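Local structure of rRNA adenine N-6-methyltransferase (Saccharopolyspora erythraea, 6NVM) at residues 51-56 with 60-65; 87-90 with 94-97; 188-193 with 284-289; 184-189 with 236-241. The protein transfers two methyl groups from S-adenosyl-L-methionine to the N6 of a single adenine of 23S rRNA, which lowers ribosome affinity for macrolide, lincosamide and streptogramin B antibiotics. All coordinates share one frame; numbering follows the deposited sequence. Where two conformers were deposited one is given.

Contact 1: 51-56 with 60-65; sequences NFLRDR and ARIAET
At the N-terminal end of the modelled class I methyltransferase fold, Leu53, at the end of the short strand 52-53, meets Ile62 on the following helix 56-65. The two side chains meet tip to tip, methyl on methyl, with Leu53 CD2 3.6 Å from Ile62 CD1. Leu53 extends because its CG lies anti to the backbone N (chi1 -180°), while Ile62 sends its longer branch, CG1 to CD1, out to meet it and its CG2 stands anti to the backbone N. Leu53 also rests on Leu204, Thr58 and Ile59, and Ile62 packs onto Thr163 and Val165 of strand 159-167 and onto Leu84 of helix 83-89. The chain runs from a two-stranded antiparallel ladder with 205-206 into a helix laid against the central sheet of the Rossmann-like domain. Leu53 is predicted to belong to the S-adenosyl-L-methionine site, as is Ala140, whose side chain lies about 6 Å from that of Leu53. The remaining link is the first helical turn: Ala60 N donates to Arg56 O at 3.0 Å, nearly straight at 164°. Just ahead of it Asp55 holds the N-cap position, and its OD2 is hydrogen-bonded to Thr58 OG1. Farther along, Arg61 O takes two donors from Thr65, the backbone N and OG1, one from each face of its carbonyl plane, with OG1 2.7 Å from Arg61 O.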
loop_
_atom_site.group_PDB
_atom_site.type_symbol
_atom_site.label_atom_id
_atom_site.label_comp_id
_atom_site.label_asym_id
_atom_site.label_seq_id
_atom_site.Cartn_x
_atom_site.Cartn_y
_atom_site.Cartn_z
ATOM N N ASN A 51 -0.714 -19.581 5.118
ATOM C CA ASN A 51 -1.976 -19.186 5.736
ATOM C C ASN A 51 -3.029 -18.874 4.676
ATOM O O ASN A 51 -2.834 -17.997 3.834
ATOM C CB ASN A 51 -1.771 -17.978 6.649
ATOM C CG ASN A 51 -0.803 -18.261 7.774
ATOM O OD1 ASN A 51 -0.804 -19.350 8.350
ATOM N ND2 ASN A 51 0.038 -17.284 8.091
ATOM N N PHE A 52 -4.149 -19.590 4.733
ATOM C CA PHE A 52 -5.191 -19.517 3.717
ATOM C C PHE A 52 -6.466 -18.982 4.352
ATOM O O PHE A 52 -7.027 -19.613 5.252
ATOM C CB PHE A 52 -5.436 -20.891 3.091
ATOM C CG PHE A 52 -4.220 -21.482 2.443
ATOM C CD1 PHE A 52 -3.220 -22.061 3.212
ATOM C CD2 PHE A 52 -4.072 -21.459 1.068
ATOM C CE1 PHE A 52 -2.094 -22.601 2.619
ATOM C CE2 PHE A 52 -2.947 -22.000 0.467
ATOM C CZ PHE A 52 -1.958 -22.571 1.245
ATOM N N LEU A 53 -6.917 -17.822 3.882
ATOM C CA LEU A 53 -8.154 -17.233 4.380
ATOM C C LEU A 53 -9.349 -18.034 3.872
ATOM O O LEU A 53 -9.515 -18.210 2.661
ATOM C CB LEU A 53 -8.250 -15.774 3.936
ATOM C CG LEU A 53 -9.494 -14.998 4.378
ATOM C CD1 LEU A 53 -9.551 -14.862 5.896
ATOM C CD2 LEU A 53 -9.528 -13.627 3.718
ATOM N N ARG A 54 -10.186 -18.514 4.796
ATOM C CA ARG A 54 -11.355 -19.310 4.445
ATOM C C ARG A 54 -12.679 -18.606 4.705
ATOM O O ARG A 54 -13.704 -19.053 4.186
ATOM C CB ARG A 54 -11.346 -20.635 5.225
ATOM C CG ARG A 54 -10.110 -21.495 4.980
ATOM C CD ARG A 54 -10.135 -22.133 3.601
ATOM N NE ARG A 54 -11.255 -23.061 3.463
ATOM C CZ ARG A 54 -11.542 -23.739 2.357
ATOM N NH1 ARG A 54 -10.800 -23.605 1.266
ATOM N NH2 ARG A 54 -12.582 -24.554 2.338
ATOM N N ASP A 55 -12.684 -17.528 5.486
ATOM C CA ASP A 55 -13.921 -16.857 5.865
ATOM C C ASP A 55 -14.543 -16.192 4.643
ATOM O O ASP A 55 -13.930 -15.317 4.021
ATOM C CB ASP A 55 -13.633 -15.829 6.958
ATOM C CG ASP A 55 -14.882 -15.123 7.450
ATOM O OD1 ASP A 55 -15.730 -15.775 8.098
ATOM O OD2 ASP A 55 -15.007 -13.905 7.200
ATOM N N ARG A 56 -15.762 -16.606 4.298
ATOM C CA ARG A 56 -16.382 -16.110 3.074
ATOM C C ARG A 56 -16.690 -14.623 3.174
ATOM O O ARG A 56 -16.582 -13.893 2.180
ATOM C CB ARG A 56 -17.653 -16.907 2.771
ATOM C CG ARG A 56 -17.393 -18.379 2.419
ATOM C CD ARG A 56 -18.687 -19.131 2.104
ATOM N NE ARG A 56 -19.464 -18.444 1.076
ATOM C CZ ARG A 56 -19.250 -18.550 -0.233
ATOM N NH1 ARG A 56 -18.281 -19.333 -0.704
ATOM N NH2 ARG A 56 -20.010 -17.867 -1.078
ATOM N N ALA A 60 -15.293 -11.766 0.516
ATOM C CA ALA A 60 -16.164 -10.840 -0.207
ATOM C C ALA A 60 -15.781 -9.394 0.078
ATOM O O ALA A 60 -15.830 -8.539 -0.815
ATOM C CB ALA A 60 -17.625 -11.091 0.170
ATOM N N ARG A 61 -15.385 -9.105 1.319
ATOM C CA ARG A 61 -14.956 -7.758 1.682
ATOM C C ARG A 61 -13.729 -7.337 0.883
ATOM O O ARG A 61 -13.641 -6.194 0.417
ATOM C CB ARG A 61 -14.671 -7.711 3.184
ATOM C CG ARG A 61 -14.283 -6.354 3.724
ATOM C CD ARG A 61 -15.473 -5.424 3.750
ATOM N NE ARG A 61 -15.170 -4.184 4.454
ATOM C CZ ARG A 61 -15.973 -3.127 4.484
ATOM N NH1 ARG A 61 -17.135 -3.154 3.840
ATOM N NH2 ARG A 61 -15.612 -2.041 5.152
ATOM N N ILE A 62 -12.774 -8.251 0.707
ATOM C CA ILE A 62 -11.594 -7.955 -0.097
ATOM C C ILE A 62 -11.999 -7.602 -1.523
ATOM O O ILE A 62 -11.534 -6.605 -2.093
ATOM C CB ILE A 62 -10.619 -9.146 -0.067
ATOM C CG1 ILE A 62 -10.137 -9.392 1.366
ATOM C CG2 ILE A 62 -9.442 -8.898 -1.004
ATOM C CD1 ILE A 62 -9.461 -10.731 1.566
ATOM N N ALA A 63 -12.858 -8.425 -2.129
ATOM C CA ALA A 63 -13.234 -8.199 -3.519
ATOM C C ALA A 63 -13.933 -6.854 -3.691
ATOM O O ALA A 63 -13.673 -6.129 -4.659
ATOM C CB ALA A 63 -14.124 -9.339 -4.010
ATOM N N GLU A 64 -14.821 -6.502 -2.756
ATOM C CA GLU A 64 -15.492 -5.207 -2.815
ATOM C C GLU A 64 -14.524 -4.053 -2.559
ATOM O O GLU A 64 -14.672 -2.976 -3.150
ATOM C CB GLU A 64 -16.644 -5.189 -1.808
ATOM C CG GLU A 64 -17.740 -6.206 -2.134
ATOM C CD GLU A 64 -18.646 -6.519 -0.953
ATOM O OE1 GLU A 64 -18.247 -6.258 0.204
ATOM O OE2 GLU A 64 -19.762 -7.034 -1.188
ATOM N N THR A 65 -13.519 -4.265 -1.708
ATOM C CA THR A 65 -12.544 -3.218 -1.415
ATOM C C THR A 65 -11.715 -2.852 -2.639
ATOM O O THR A 65 -11.226 -1.720 -2.744
ATOM C CB THR A 65 -11.618 -3.680 -0.282
ATOM O OG1 THR A 65 -12.371 -3.815 0.925
ATOM C CG2 THR A 65 -10.474 -2.699 -0.052
#

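Contact 2: 87-90 with 94-97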
loop_
_atom_site.group_PDB
_atom_site.type_symbol
_atom_site.label_atom_id
_atom_site.label_comp_id
_atom_site.label_asym_id
_atom_site.label_seq_id
_atom_site.Cartn_x
_atom_site.Cartn_y
_atom_site.Cartn_z
ATOM N N GLU A 87 -14.277 -14.523 -6.964
ATOM C CA GLU A 87 -15.042 -13.317 -6.677
ATOM C C GLU A 87 -14.451 -12.095 -7.366
ATOM O O GLU A 87 -15.197 -11.194 -7.768
ATOM C CB GLU A 87 -15.145 -13.134 -5.166
ATOM C CG GLU A 87 -15.852 -14.339 -4.545
ATOM C CD GLU A 87 -16.339 -14.118 -3.135
ATOM O OE1 GLU A 87 -16.452 -12.945 -2.712
ATOM O OE2 GLU A 87 -16.613 -15.135 -2.454
ATOM N N LEU A 88 -13.128 -12.056 -7.544
ATOM C CA LEU A 88 -12.523 -11.004 -8.348
ATOM C C LEU A 88 -12.936 -11.119 -9.809
ATOM O O LEU A 88 -13.228 -10.108 -10.460
ATOM C CB LEU A 88 -11.003 -11.066 -8.240
ATOM C CG LEU A 88 -10.403 -10.962 -6.845
ATOM C CD1 LEU A 88 -8.907 -11.232 -6.909
ATOM C CD2 LEU A 88 -10.693 -9.601 -6.246
ATOM N N ALA A 89 -12.948 -12.343 -10.344
ATOM C CA ALA A 89 -13.290 -12.556 -11.746
ATOM C C ALA A 89 -14.748 -12.229 -12.050
ATOM O O ALA A 89 -15.069 -11.908 -13.198
ATOM C CB ALA A 89 -12.992 -13.998 -12.147
ATOM N N ASP A 90 -15.628 -12.285 -11.046
ATOM C CA ASP A 90 -17.017 -11.881 -11.226
ATOM C C ASP A 90 -17.171 -10.386 -11.472
ATOM O O ASP A 90 -18.195 -9.960 -12.021
ATOM C CB ASP A 90 -17.843 -12.242 -9.990
ATOM C CG ASP A 90 -18.189 -13.714 -9.914
ATOM O OD1 ASP A 90 -18.063 -14.416 -10.936
ATOM O OD2 ASP A 90 -18.608 -14.158 -8.821
ATOM N N GLN A 94 -10.761 -9.363 -16.112
ATOM C CA GLN A 94 -10.025 -10.618 -16.092
ATOM C C GLN A 94 -9.111 -10.600 -14.878
ATOM O O GLN A 94 -8.809 -9.538 -14.319
ATOM C CB GLN A 94 -9.214 -10.818 -17.375
ATOM C CG GLN A 94 -8.200 -9.720 -17.624
ATOM C CD GLN A 94 -7.548 -9.827 -18.982
ATOM O OE1 GLN A 94 -7.769 -8.990 -19.858
ATOM N NE2 GLN A 94 -6.737 -10.861 -19.168
ATOM N N VAL A 95 -8.686 -11.789 -14.467
ATOM C CA VAL A 95 -7.761 -11.948 -13.355
ATOM C C VAL A 95 -6.579 -12.771 -13.837
ATOM O O VAL A 95 -6.758 -13.841 -14.435
ATOM C CB VAL A 95 -8.420 -12.625 -12.138
ATOM C CG1 VAL A 95 -7.420 -12.732 -10.985
ATOM C CG2 VAL A 95 -9.670 -11.872 -11.714
ATOM N N THR A 96 -5.380 -12.270 -13.582
ATOM C CA THR A 96 -4.147 -13.014 -13.803
ATOM C C THR A 96 -3.593 -13.334 -12.423
ATOM O O THR A 96 -3.172 -12.429 -11.693
ATOM C CB THR A 96 -3.160 -12.210 -14.644
ATOM O OG1 THR A 96 -3.798 -11.807 -15.858
ATOM C CG2 THR A 96 -1.937 -13.044 -14.975
ATOM N N SER A 97 -3.561 -14.621 -12.091
ATOM C CA SER A 97 -3.267 -15.101 -10.748
ATOM C C SER A 97 -1.924 -15.822 -10.755
ATOM O O SER A 97 -1.745 -16.796 -11.493
ATOM C CB SER A 97 -4.382 -16.034 -10.272
ATOM O OG SER A 97 -4.158 -16.480 -8.956
#
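Val95 packs against Leu88 and Ala89 inside the beta-alpha-beta unit made of strand 73-77, helix 83-89 and strand 94-98, where the chain turns from the helix into the second strand. Between the two segments the contact is wholly apolar, and one methyl, Val95 CG2, does the touching. It lies 3.8 Å from Leu88 CB and 4.0 Å from Ala89 CB, set against the helix backbone between them. With CG1 placed anti to the backbone N (chi1 -178°), CG2 is the branch left to face the helix. Beyond CB, the Leu88 side chain packs on Ala63 of helix 56-65, where CD2 makes the approach, and on Leu68 and Glu76; Ala89 also touches Ile118 of strand 118-121.

Hydrogen bonding belongs to the surroundings. The backbone of Val95 pairs with Asn117 and Glu119, while Gln94 and Thr96 pair with strand 73-77 on the other flank, making this an inner strand in the parallel part of the mixed central sheet. Ala89 O accepts from Asn117 ND2, which ties Ala89 to the residue just before strand 118-121. Closest of all across the contact, Val95 CG2 comes to 3.6 Å from the backbone N of Ala89.

Contact 3: 188-193 with 284-289; sequences TWPLFE and QWLRLF
Leu286 pushes its two methyls toward Trp189 and Pro190, one methyl to each ring. CG stands anti to its carbonyl carbon (chi1 -67°), and an extended chi2 (172°) carries both methyls clear of helix 282-292. CD1 ends 4.0 Å from Trp189 CD1, at the edge of the indole and near its plane, with the two side chains roughly perpendicular. The other methyl, Leu286 CD2, makes a looser approach of 4.5 Å to Pro190 CG.

This is where the chain, leaving helix 183-188, bends round to enter strand 192-200, an outermost strand of the central sheet, and the C-terminal helix 282-292 packs beside that bend. The turn is closed by Thr188 O, which accepts from both Leu191 N and Phe192 N, each at 2.8 Å from it.

With CG anti to the backbone N (chi1 -166°), Trp189 presents the CD1 edge of its indole to Leu286, the six-membered ring lying on the far side. Phe192 O sits 3.7 Å above the plane of the Trp189 indole, over the outer part of one face. The indole also forms a cation-pi pair with Arg221, whose NE donates to Trp189 O. Leu225 gives Leu286 a further apolar neighbour, and Pro190 leans on Tyr234 of helix 228-243.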
loop_
_atom_site.group_PDB
_atom_site.type_symbol
_atom_site.label_atom_id
_atom_site.label_comp_id
_atom_site.label_asym_id
_atom_site.label_seq_id
_atom_site.Cartn_x
_atom_site.Cartn_y
_atom_site.Cartn_z
ATOM N N THR A 188 5.388 8.941 -0.081
ATOM C CA THR A 188 4.537 8.646 -1.229
ATOM C C THR A 188 3.138 9.238 -1.111
ATOM O O THR A 188 2.360 9.140 -2.065
ATOM C CB THR A 188 4.419 7.126 -1.432
ATOM O OG1 THR A 188 3.813 6.528 -0.282
ATOM C CG2 THR A 188 5.786 6.505 -1.667
ATOM N N TRP A 189 2.809 9.856 0.021
ATOM C CA TRP A 189 1.479 10.426 0.215
ATOM C C TRP A 189 1.053 11.376 -0.895
ATOM O O TRP A 189 -0.147 11.404 -1.218
ATOM C CB TRP A 189 1.440 11.146 1.571
ATOM C CG TRP A 189 0.066 11.476 2.040
ATOM C CD1 TRP A 189 -0.565 12.685 1.964
ATOM C CD2 TRP A 189 -0.859 10.580 2.663
ATOM N NE1 TRP A 189 -1.827 12.594 2.503
ATOM C CE2 TRP A 189 -2.031 11.312 2.940
ATOM C CE3 TRP A 189 -0.808 9.230 3.018
ATOM C CZ2 TRP A 189 -3.140 10.739 3.559
ATOM C CZ3 TRP A 189 -1.913 8.662 3.629
ATOM C CH2 TRP A 189 -3.060 9.416 3.896
ATOM N N PRO A 190 1.934 12.183 -1.493
ATOM C CA PRO A 190 1.491 13.025 -2.613
ATOM C C PRO A 190 1.035 12.228 -3.819
ATOM O O PRO A 190 0.306 12.775 -4.652
ATOM C CB PRO A 190 2.728 13.871 -2.931
ATOM C CG PRO A 190 3.510 13.883 -1.670
ATOM C CD PRO A 190 3.303 12.522 -1.073
ATOM N N LEU A 191 1.420 10.954 -3.932
ATOM C CA LEU A 191 1.028 10.113 -5.058
ATOM C C LEU A 191 0.007 9.049 -4.698
ATOM O O LEU A 191 -0.783 8.664 -5.561
ATOM C CB LEU A 191 2.251 9.413 -5.662
ATOM C CG LEU A 191 3.402 10.281 -6.175
ATOM C CD1 LEU A 191 4.488 9.404 -6.804
ATOM C CD2 LEU A 191 2.900 11.304 -7.165
ATOM N N PHE A 192 -0.005 8.579 -3.447
ATOM C CA PHE A 192 -0.836 7.459 -3.024
ATOM C C PHE A 192 -1.579 7.766 -1.734
ATOM O O PHE A 192 -1.012 8.334 -0.798
ATOM C CB PHE A 192 0.007 6.206 -2.789
ATOM C CG PHE A 192 0.353 5.471 -4.040
ATOM C CD1 PHE A 192 1.480 5.809 -4.771
ATOM C CD2 PHE A 192 -0.448 4.431 -4.485
ATOM C CE1 PHE A 192 1.793 5.133 -5.925
ATOM C CE2 PHE A 192 -0.130 3.747 -5.634
ATOM C CZ PHE A 192 0.988 4.102 -6.354
ATOM N N GLU A 193 -2.843 7.362 -1.686
ATOM C CA GLU A 193 -3.573 7.233 -0.432
ATOM C C GLU A 193 -3.288 5.856 0.161
ATOM O O GLU A 193 -3.180 4.863 -0.566
ATOM C CB GLU A 193 -5.078 7.423 -0.654
ATOM C CG GLU A 193 -5.455 8.704 -1.400
ATOM C CD GLU A 193 -6.929 8.755 -1.801
ATOM O OE1 GLU A 193 -7.629 7.733 -1.672
ATOM O OE2 GLU A 193 -7.386 9.828 -2.249
ATOM N N GLN A 284 -0.075 17.282 7.915
ATOM C CA GLN A 284 0.844 18.245 8.516
ATOM C C GLN A 284 2.129 18.367 7.702
ATOM O O GLN A 284 2.651 19.472 7.525
ATOM C CB GLN A 284 1.139 17.841 9.959
ATOM C CG GLN A 284 -0.085 17.981 10.852
ATOM C CD GLN A 284 0.135 17.463 12.252
ATOM O OE1 GLN A 284 0.518 16.314 12.445
ATOM N NE2 GLN A 284 -0.107 18.315 13.242
ATOM N N TRP A 285 2.647 17.248 7.186
ATOM C CA TRP A 285 3.829 17.309 6.333
ATOM C C TRP A 285 3.580 18.171 5.100
ATOM O O TRP A 285 4.454 18.942 4.685
ATOM C CB TRP A 285 4.247 15.901 5.912
ATOM C CG TRP A 285 4.905 15.084 6.985
ATOM C CD1 TRP A 285 4.405 13.964 7.583
ATOM C CD2 TRP A 285 6.196 15.305 7.567
ATOM N NE1 TRP A 285 5.300 13.478 8.502
ATOM C CE2 TRP A 285 6.407 14.285 8.515
ATOM C CE3 TRP A 285 7.189 16.271 7.385
ATOM C CZ2 TRP A 285 7.568 14.205 9.282
ATOM C CZ3 TRP A 285 8.346 16.187 8.147
ATOM C CH2 TRP A 285 8.522 15.161 9.083
ATOM N N LEU A 286 2.398 18.044 4.493
ATOM C CA LEU A 286 2.072 18.855 3.321
ATOM C C LEU A 286 2.027 20.338 3.671
ATOM O O LEU A 286 2.555 21.181 2.936
ATOM C CB LEU A 286 0.732 18.417 2.736
ATOM C CG LEU A 286 0.659 17.028 2.113
ATOM C CD1 LEU A 286 -0.796 16.698 1.759
ATOM C CD2 LEU A 286 1.545 16.976 0.893
ATOM N N ARG A 287 1.377 20.680 4.782
ATOM C CA ARG A 287 1.322 22.077 5.203
ATOM C C ARG A 287 2.711 22.602 5.546
ATOM O O ARG A 287 3.055 23.740 5.206
ATOM C CB ARG A 287 0.386 22.226 6.403
ATOM C CG ARG A 287 -1.100 22.181 6.043
ATOM C CD ARG A 287 -1.935 22.975 7.050
ATOM N NE ARG A 287 -1.783 22.457 8.407
ATOM C CZ ARG A 287 -2.462 21.424 8.895
ATOM N NH1 ARG A 287 -3.351 20.788 8.142
ATOM N NH2 ARG A 287 -2.251 21.024 10.141
ATOM N N LEU A 288 3.517 21.787 6.226
ATOM C CA LEU A 288 4.886 22.181 6.540
ATOM C C LEU A 288 5.652 22.527 5.270
ATOM O O LEU A 288 6.333 23.557 5.200
ATOM C CB LEU A 288 5.581 21.053 7.307
ATOM C CG LEU A 288 6.963 21.318 7.911
ATOM C CD1 LEU A 288 6.854 22.287 9.085
ATOM C CD2 LEU A 288 7.607 20.002 8.350
ATOM N N PHE A 289 5.548 21.669 4.250
ATOM C CA PHE A 289 6.271 21.909 3.006
ATOM C C PHE A 289 5.727 23.134 2.290
ATOM O O PHE A 289 6.492 23.935 1.745
ATOM C CB PHE A 289 6.185 20.684 2.095
ATOM C CG PHE A 289 6.808 20.908 0.745
ATOM C CD1 PHE A 289 8.182 20.998 0.616
ATOM C CD2 PHE A 289 6.020 21.056 -0.386
ATOM C CE1 PHE A 289 8.763 21.222 -0.616
ATOM C CE2 PHE A 289 6.595 21.280 -1.625
ATOM C CZ PHE A 289 7.969 21.366 -1.738
#

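Contact 4: 184-189 with 236-241; sequences LTVMTW and SMVELC. With SO4 (sulfate ion), chain B.
The methyl end of Met187 lies against a carboxylate, CE 3.3 Å from Glu239 OE2, although Met187 is modelled in two conformers and this approach, tentative, holds for one of them. In that conformer the chain bends at both chi2 (-85°) and chi3 (-71°), which brings its end closer to helix 228-243. Glu239 is bent at chi2 as well, and the two side chains stand roughly perpendicular. The carboxylate has its main polar partner elsewhere: OE2 forms a salt bridge with Arg183 NH2, just ahead of Leu184.

Deeper in, the contact is apolar. In the same conformer Met187 SD sits 3.6 Å from Val238 CG1, those side chains lying alongside and running opposite ways. Val238 CG1 is also 3.7 Å from Val186 CG1; in both valines CG1 is anti to the backbone N, which turns these methyls to one another. The axes of the short helical segments 184-188 and 236-241 run nearly antiparallel (159°), 9.8 Å apart at closest.

A sulfate, probably from the crystallisation liquor, accepts from Leu184 N at its O3 (2.9 Å) and from Ser182 OG. This antiparallel pair joins helix 183-188, which leads into edge strand 192-200, to helix 228-243 of the C-terminal helical part. Val186 O accepts from Tyr234 OH, Trp285 of helix 282-292 packs on Val186 and Cys241, Leu184 leans on helix 146-155, and Thr185 touches Trp194 of strand 192-200.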
loop_
_atom_site.group_PDB
_atom_site.type_symbol
_atom_site.label_atom_id
_atom_site.label_comp_id
_atom_site.label_asym_id
_atom_site.label_seq_id
_atom_site.Cartn_x
_atom_site.Cartn_y
_atom_site.Cartn_z
ATOM N N LEU A 184 7.948 5.697 4.372
ATOM C CA LEU A 184 7.534 5.484 2.990
ATOM C C LEU A 184 6.126 6.019 2.748
ATOM O O LEU A 184 5.840 6.572 1.682
ATOM C CB LEU A 184 7.616 3.996 2.645
ATOM C CG LEU A 184 7.262 3.606 1.206
ATOM C CD1 LEU A 184 8.218 4.244 0.205
ATOM C CD2 LEU A 184 7.273 2.093 1.050
ATOM N N THR A 185 5.239 5.879 3.735
ATOM C CA THR A 185 3.886 6.409 3.595
ATOM C C THR A 185 3.907 7.924 3.431
ATOM O O THR A 185 3.207 8.475 2.572
ATOM C CB THR A 185 3.038 6.017 4.810
ATOM O OG1 THR A 185 2.999 4.589 4.928
ATOM C CG2 THR A 185 1.615 6.536 4.670
ATOM N N VAL A 186 4.712 8.613 4.242
ATOM C CA VAL A 186 4.807 10.069 4.142
ATOM C C VAL A 186 5.416 10.473 2.804
ATOM O O VAL A 186 4.939 11.408 2.145
ATOM C CB VAL A 186 5.618 10.622 5.328
ATOM C CG1 VAL A 186 5.828 12.133 5.194
ATOM C CG2 VAL A 186 4.932 10.281 6.648
ATOM N N MET A 187 6.477 9.774 2.382
ATOM C CA MET A 187 7.160 10.108 1.135
ATOM C C MET A 187 6.235 9.969 -0.068
ATOM O O MET A 187 6.302 10.774 -1.006
ATOM C CB MET A 187 8.384 9.209 0.956
ATOM C CG MET A 187 9.502 9.460 1.955
ATOM S SD MET A 187 10.609 10.792 1.445
ATOM C CE MET A 187 11.472 10.031 0.076
ATOM N N THR A 188 5.388 8.941 -0.081
ATOM C CA THR A 188 4.537 8.646 -1.229
ATOM C C THR A 188 3.138 9.238 -1.111
ATOM O O THR A 188 2.360 9.140 -2.065
ATOM C CB THR A 188 4.419 7.126 -1.432
ATOM O OG1 THR A 188 3.813 6.528 -0.282
ATOM C CG2 THR A 188 5.786 6.505 -1.667
ATOM N N TRP A 189 2.809 9.856 0.021
ATOM C CA TRP A 189 1.479 10.426 0.215
ATOM C C TRP A 189 1.053 11.376 -0.895
ATOM O O TRP A 189 -0.147 11.404 -1.218
ATOM C CB TRP A 189 1.440 11.146 1.571
ATOM C CG TRP A 189 0.066 11.476 2.040
ATOM C CD1 TRP A 189 -0.565 12.685 1.964
ATOM C CD2 TRP A 189 -0.859 10.580 2.663
ATOM N NE1 TRP A 189 -1.827 12.594 2.503
ATOM C CE2 TRP A 189 -2.031 11.312 2.940
ATOM C CE3 TRP A 189 -0.808 9.230 3.018
ATOM C CZ2 TRP A 189 -3.140 10.739 3.559
ATOM C CZ3 TRP A 189 -1.913 8.662 3.629
ATOM C CH2 TRP A 189 -3.060 9.416 3.896
ATOM N N SER A 236 12.852 15.588 -0.386
ATOM C CA SER A 236 14.087 15.947 0.301
ATOM C C SER A 236 13.811 16.420 1.724
ATOM O O SER A 236 14.579 16.116 2.644
ATOM C CB SER A 236 14.827 17.023 -0.492
ATOM O OG SER A 236 16.012 17.417 0.171
ATOM N N MET A 237 12.725 17.168 1.925
ATOM C CA MET A 237 12.374 17.628 3.266
ATOM C C MET A 237 12.024 16.457 4.177
ATOM O O MET A 237 12.447 16.419 5.339
ATOM C CB MET A 237 11.203 18.611 3.195
ATOM C CG MET A 237 10.665 19.070 4.558
ATOM S SD MET A 237 8.964 19.657 4.489
ATOM C CE MET A 237 8.079 18.124 4.164
ATOM N N VAL A 238 11.233 15.506 3.677
ATOM C CA VAL A 238 10.844 14.357 4.488
ATOM C C VAL A 238 12.069 13.530 4.847
ATOM O O VAL A 238 12.258 13.144 6.007
ATOM C CB VAL A 238 9.784 13.519 3.751
ATOM C CG1 VAL A 238 9.474 12.245 4.522
ATOM C CG2 VAL A 238 8.511 14.341 3.559
ATOM N N GLU A 239 12.919 13.249 3.856
ATOM C CA GLU A 239 14.169 12.542 4.117
ATOM C C GLU A 239 14.967 13.237 5.213
ATOM O O GLU A 239 15.408 12.603 6.176
ATOM C CB GLU A 239 15.002 12.455 2.837
ATOM C CG GLU A 239 14.436 11.530 1.775
ATOM C CD GLU A 239 14.674 10.061 2.082
ATOM O OE1 GLU A 239 15.065 9.737 3.225
ATOM O OE2 GLU A 239 14.473 9.228 1.172
ATOM N N LEU A 240 15.152 14.550 5.076
ATOM C CA LEU A 240 15.952 15.305 6.033
ATOM C C LEU A 240 15.436 15.133 7.457
ATOM O O LEU A 240 16.221 14.954 8.394
ATOM C CB LEU A 240 15.958 16.783 5.640
ATOM C CG LEU A 240 16.567 17.765 6.637
ATOM C CD1 LEU A 240 18.024 17.424 6.910
ATOM C CD2 LEU A 240 16.426 19.184 6.106
ATOM N N CYS A 241 14.119 15.188 7.641
ATOM C CA CYS A 241 13.556 15.160 8.986
ATOM C C CYS A 241 13.571 13.764 9.593
ATOM O O CYS A 241 13.686 13.633 10.816
ATOM C CB CYS A 241 12.126 15.702 8.968
ATOM S SG CYS A 241 12.014 17.465 8.593
HETATM S S SO4 B . 10.368 2.954 5.431
HETATM O O1 SO4 B . 11.304 2.681 6.518
HETATM O O2 SO4 B . 10.980 3.882 4.485
HETATM O O3 SO4 B . 9.149 3.543 5.980
HETATM O O4 SO4 B . 10.038 1.709 4.739
#

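Overall arrangement
From the N terminus, contact 1 closes a very short loop between strand 52-53 and helix 56-65, and contact 2 then closes another between helix 83-89 and strand 94-98. They follow in series and touch, helix 56-65 lying beside helix 83-89 through Ala60 and Ala63. Wholly after both comes the long-range pair: contact 4 closes about 47 residues and contact 3 about 91. Their spans overlap, sharing Thr188 and Trp189 at the start, with 236-241 falling inside the span closed by contact 3. Trp285, Met237 and Cys241 join them, tying the helical C-terminal part to the edge of the central sheet. Contacts 2 and 3 reach that sheet on opposite sides of the chain's centre, their centres about 33 Å apart.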